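Local coordinates for protein phenolic acid decarboxylase (Sedimentibacter hydroxybenzoicus, PDB 7AE5) that catalyses the reversible, non-oxidative decarboxylation of 4-hydroxybenzoate and 3,4-dihydroxybenzoate with prenylated FMN and manganese, detoxifying phenolic compounds under anaerobic conditions, at residues C[257-262]-C[301-306]. Numbering follows the deposited sequence.
Sequences SEVVLE and TNPIFE
The backbone N-H of Ile304 reaches the carboxylate of Glu258 from above its plane, 69° out of it. Ile304 N lies 2.9 Å from Glu258 OE1, but the bond is bent, with 139° at the hydrogen. Glu258 OE1 also sits 3.1 Å from Pro303 CA, at the point where the chain enters strand 304-306. Glu258 gets there by a fold in its own chain: chi2 of -93° turns the carboxylate back over the Ile304 backbone, while Glu258 CB rests 3.6 Å from Ile304 O. The second oxygen, Glu258 OE2, packs 3.7 Å from Ile304 CD1 and forms a salt bridge with Arg9, which also donates to Thr301 O. One buried acid thus serves a peptide N-H and an arginine. With an alanine here, the Ile304 N-H and the Arg9 charge would probably lose this partner, and a gap would probably open beside Ile304. Next to the polar grip, Val259 CG2 meets Pro303 CB at 3.7 Å, and the same Pro303 CB lies 3.5 Å from Glu258 O. Ile304 lies on edge strand 304-306, parallel to strand 62-65, whose Ser62 and Val64 its side chain touches. Glu258 and Val259, which join that mixed sheet to the antiparallel one through Pro303 and Ile304, face the single Ile207 of strand 201-207 in a classic beta bulge at the start of strand 259-265.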
ATOM      1  N   SER C 257      30.885  47.105  -9.317  1.00 62.35           N
ATOM      2  CA  SER C 257      30.504  46.738  -7.960  1.00 60.64           C
ATOM      3  C   SER C 257      30.610  47.928  -7.020  1.00 61.16           C
ATOM      4  O   SER C 257      31.527  48.749  -7.119  1.00 62.67           O
ATOM      5  CB  SER C 257      31.379  45.605  -7.437  1.00 59.75           C
ATOM      6  OG  SER C 257      31.409  44.536  -8.354  1.00 59.53           O
ATOM      7  N   GLU C 258      29.665  48.001  -6.087  1.00 60.22           N
ATOM      8  CA  GLU C 258      29.708  49.060  -5.090  1.00 60.62           C
ATOM      9  C   GLU C 258      30.887  48.875  -4.146  1.00 60.47           C
ATOM     10  O   GLU C 258      31.543  49.852  -3.770  1.00 61.61           O
ATOM     11  CB  GLU C 258      28.394  49.096  -4.318  1.00 59.37           C
ATOM     12  CG  GLU C 258      27.189  49.409  -5.187  1.00 59.62           C
ATOM     13  CD  GLU C 258      26.865  50.886  -5.214  1.00 61.08           C
ATOM     14  OE1 GLU C 258      27.560  51.664  -4.529  1.00 61.86           O
ATOM     15  OE2 GLU C 258      25.908  51.271  -5.914  1.00 61.48           O
ATOM     16  N   VAL C 259      31.172  47.634  -3.754  1.00 56.17           N
ATOM     17  CA  VAL C 259      32.253  47.319  -2.826  1.00 55.87           C
ATOM     18  C   VAL C 259      32.955  46.058  -3.315  1.00 55.46           C
ATOM     19  O   VAL C 259      32.306  45.114  -3.776  1.00 54.50           O
ATOM     20  CB  VAL C 259      31.731  47.126  -1.383  1.00 54.39           C
ATOM     21  CG1 VAL C 259      32.869  46.788  -0.435  1.00 54.11           C
ATOM     22  CG2 VAL C 259      30.991  48.364  -0.895  1.00 54.87           C
ATOM     23  N   VAL C 260      34.284  46.046  -3.224  1.00 59.69           N
ATOM     24  CA  VAL C 260      35.088  44.868  -3.530  1.00 59.42           C
ATOM     25  C   VAL C 260      35.993  44.589  -2.338  1.00 58.92           C
ATOM     26  O   VAL C 260      36.715  45.480  -1.880  1.00 59.85           O
ATOM     27  CB  VAL C 260      35.925  45.050  -4.811  1.00 61.16           C
ATOM     28  CG1 VAL C 260      36.747  43.799  -5.086  1.00 60.93           C
ATOM     29  CG2 VAL C 260      35.027  45.372  -5.996  1.00 61.73           C
ATOM     30  N   LEU C 261      35.949  43.358  -1.837  1.00 60.63           N
ATOM     31  CA  LEU C 261      36.750  42.938  -0.689  1.00 60.75           C
ATOM     32  C   LEU C 261      37.803  41.954  -1.185  1.00 61.85           C
ATOM     33  O   LEU C 261      37.504  40.782  -1.430  1.00 62.41           O
ATOM     34  CB  LEU C 261      35.874  42.310   0.391  1.00 60.28           C
ATOM     35  CG  LEU C 261      34.667  43.116   0.869  1.00 59.24           C
ATOM     36  CD1 LEU C 261      34.012  42.435   2.058  1.00 58.77           C
ATOM     37  CD2 LEU C 261      35.088  44.526   1.230  1.00 58.63           C
ATOM     38  N   GLU C 262      39.035  42.431  -1.329  1.00 63.26           N
ATOM     39  CA  GLU C 262      40.142  41.579  -1.737  1.00 64.28           C
ATOM     40  C   GLU C 262      40.838  41.025  -0.501  1.00 64.35           C
ATOM     41  O   GLU C 262      41.204  41.780   0.405  1.00 63.75           O
ATOM     42  CB  GLU C 262      41.127  42.355  -2.611  1.00 65.04           C
ATOM     43  CG  GLU C 262      40.489  42.951  -3.854  1.00 65.98           C
ATOM     44  CD  GLU C 262      41.475  43.722  -4.709  1.00 68.13           C
ATOM     45  OE1 GLU C 262      42.694  43.492  -4.567  1.00 68.86           O
ATOM     46  OE2 GLU C 262      41.027  44.555  -5.526  1.00 69.15           O
ATOM     47  N   THR C 301      32.193  55.698  -4.733  1.00 69.89           N
ATOM     48  CA  THR C 301      31.911  56.794  -3.817  1.00 70.41           C
ATOM     49  C   THR C 301      30.475  56.697  -3.314  1.00 69.14           C
ATOM     50  O   THR C 301      29.537  56.555  -4.105  1.00 69.01           O
ATOM     51  CB  THR C 301      32.147  58.136  -4.504  1.00 72.75           C
ATOM     52  OG1 THR C 301      33.485  58.181  -5.015  1.00 74.00           O
ATOM     53  CG2 THR C 301      31.951  59.279  -3.517  1.00 73.43           C
ATOM     54  N   ASN C 302      30.310  56.786  -1.996  1.00 79.43           N
ATOM     55  CA  ASN C 302      29.031  56.552  -1.333  1.00 78.08           C
ATOM     56  C   ASN C 302      28.450  55.190  -1.726  1.00 76.35           C
ATOM     57  O   ASN C 302      27.373  55.118  -2.323  1.00 76.11           O
ATOM     58  CB  ASN C 302      28.043  57.672  -1.636  1.00 79.23           C
ATOM     59  CG  ASN C 302      28.303  58.924  -0.811  1.00 80.49           C
ATOM     60  OD1 ASN C 302      27.505  59.289   0.053  1.00 80.14           O
ATOM     61  ND2 ASN C 302      29.422  59.589  -1.078  1.00 82.07           N
ATOM     62  N   PRO C 303      29.138  54.095  -1.401  1.00 62.81           N
ATOM     63  CA  PRO C 303      28.659  52.775  -1.820  1.00 61.28           C
ATOM     64  C   PRO C 303      27.361  52.397  -1.130  1.00 59.79           C
ATOM     65  O   PRO C 303      27.013  52.899  -0.059  1.00 59.59           O
ATOM     66  CB  PRO C 303      29.793  51.830  -1.409  1.00 60.53           C
ATOM     67  CG  PRO C 303      30.504  52.542  -0.327  1.00 61.02           C
ATOM     68  CD  PRO C 303      30.390  54.004  -0.632  1.00 62.85           C
ATOM     69  N   ILE C 304      26.649  51.475  -1.770  1.00 56.50           N
ATOM     70  CA  ILE C 304      25.344  51.013  -1.320  1.00 55.12           C
ATOM     71  C   ILE C 304      25.472  49.546  -0.935  1.00 53.34           C
ATOM     72  O   ILE C 304      25.820  48.705  -1.774  1.00 53.09           O
ATOM     73  CB  ILE C 304      24.273  51.210  -2.402  1.00 55.49           C
ATOM     74  CG1 ILE C 304      24.036  52.702  -2.641  1.00 57.25           C
ATOM     75  CG2 ILE C 304      22.989  50.519  -1.998  1.00 53.93           C
ATOM     76  CD1 ILE C 304      23.357  53.018  -3.956  1.00 58.11           C
ATOM     77  N   PHE C 305      25.190  49.242   0.329  1.00 53.63           N
ATOM     78  CA  PHE C 305      25.287  47.878   0.846  1.00 51.97           C
ATOM     79  C   PHE C 305      24.061  47.102   0.383  1.00 50.89           C
ATOM     80  O   PHE C 305      23.000  47.158   1.011  1.00 50.21           O
ATOM     81  CB  PHE C 305      25.399  47.891   2.367  1.00 51.26           C
ATOM     82  CG  PHE C 305      25.536  46.524   2.988  1.00 49.66           C
ATOM     83  CD1 PHE C 305      26.073  45.466   2.270  1.00 49.49           C
ATOM     84  CD2 PHE C 305      25.134  46.300   4.297  1.00 48.69           C
ATOM     85  CE1 PHE C 305      26.201  44.212   2.842  1.00 49.79           C
ATOM     86  CE2 PHE C 305      25.261  45.047   4.875  1.00 48.27           C
ATOM     87  CZ  PHE C 305      25.796  44.003   4.146  1.00 49.18           C
ATOM     88  N   GLU C 306      24.207  46.371  -0.719  1.00 58.86           N
ATOM     89  CA  GLU C 306      23.130  45.531  -1.232  1.00 57.88           C
ATOM     90  C   GLU C 306      23.147  44.210  -0.474  1.00 57.48           C
ATOM     91  O   GLU C 306      24.013  43.361  -0.707  1.00 58.38           O
ATOM     92  CB  GLU C 306      23.285  45.308  -2.733  1.00 58.55           C
ATOM     93  CG  GLU C 306      22.134  44.523  -3.355  1.00 57.65           C
ATOM     94  CD  GLU C 306      22.524  43.804  -4.634  1.00 58.24           C
ATOM     95  OE1 GLU C 306      23.702  43.892  -5.035  1.00 58.97           O
ATOM     96  OE2 GLU C 306      21.648  43.153  -5.242  1.00 58.14           O
TER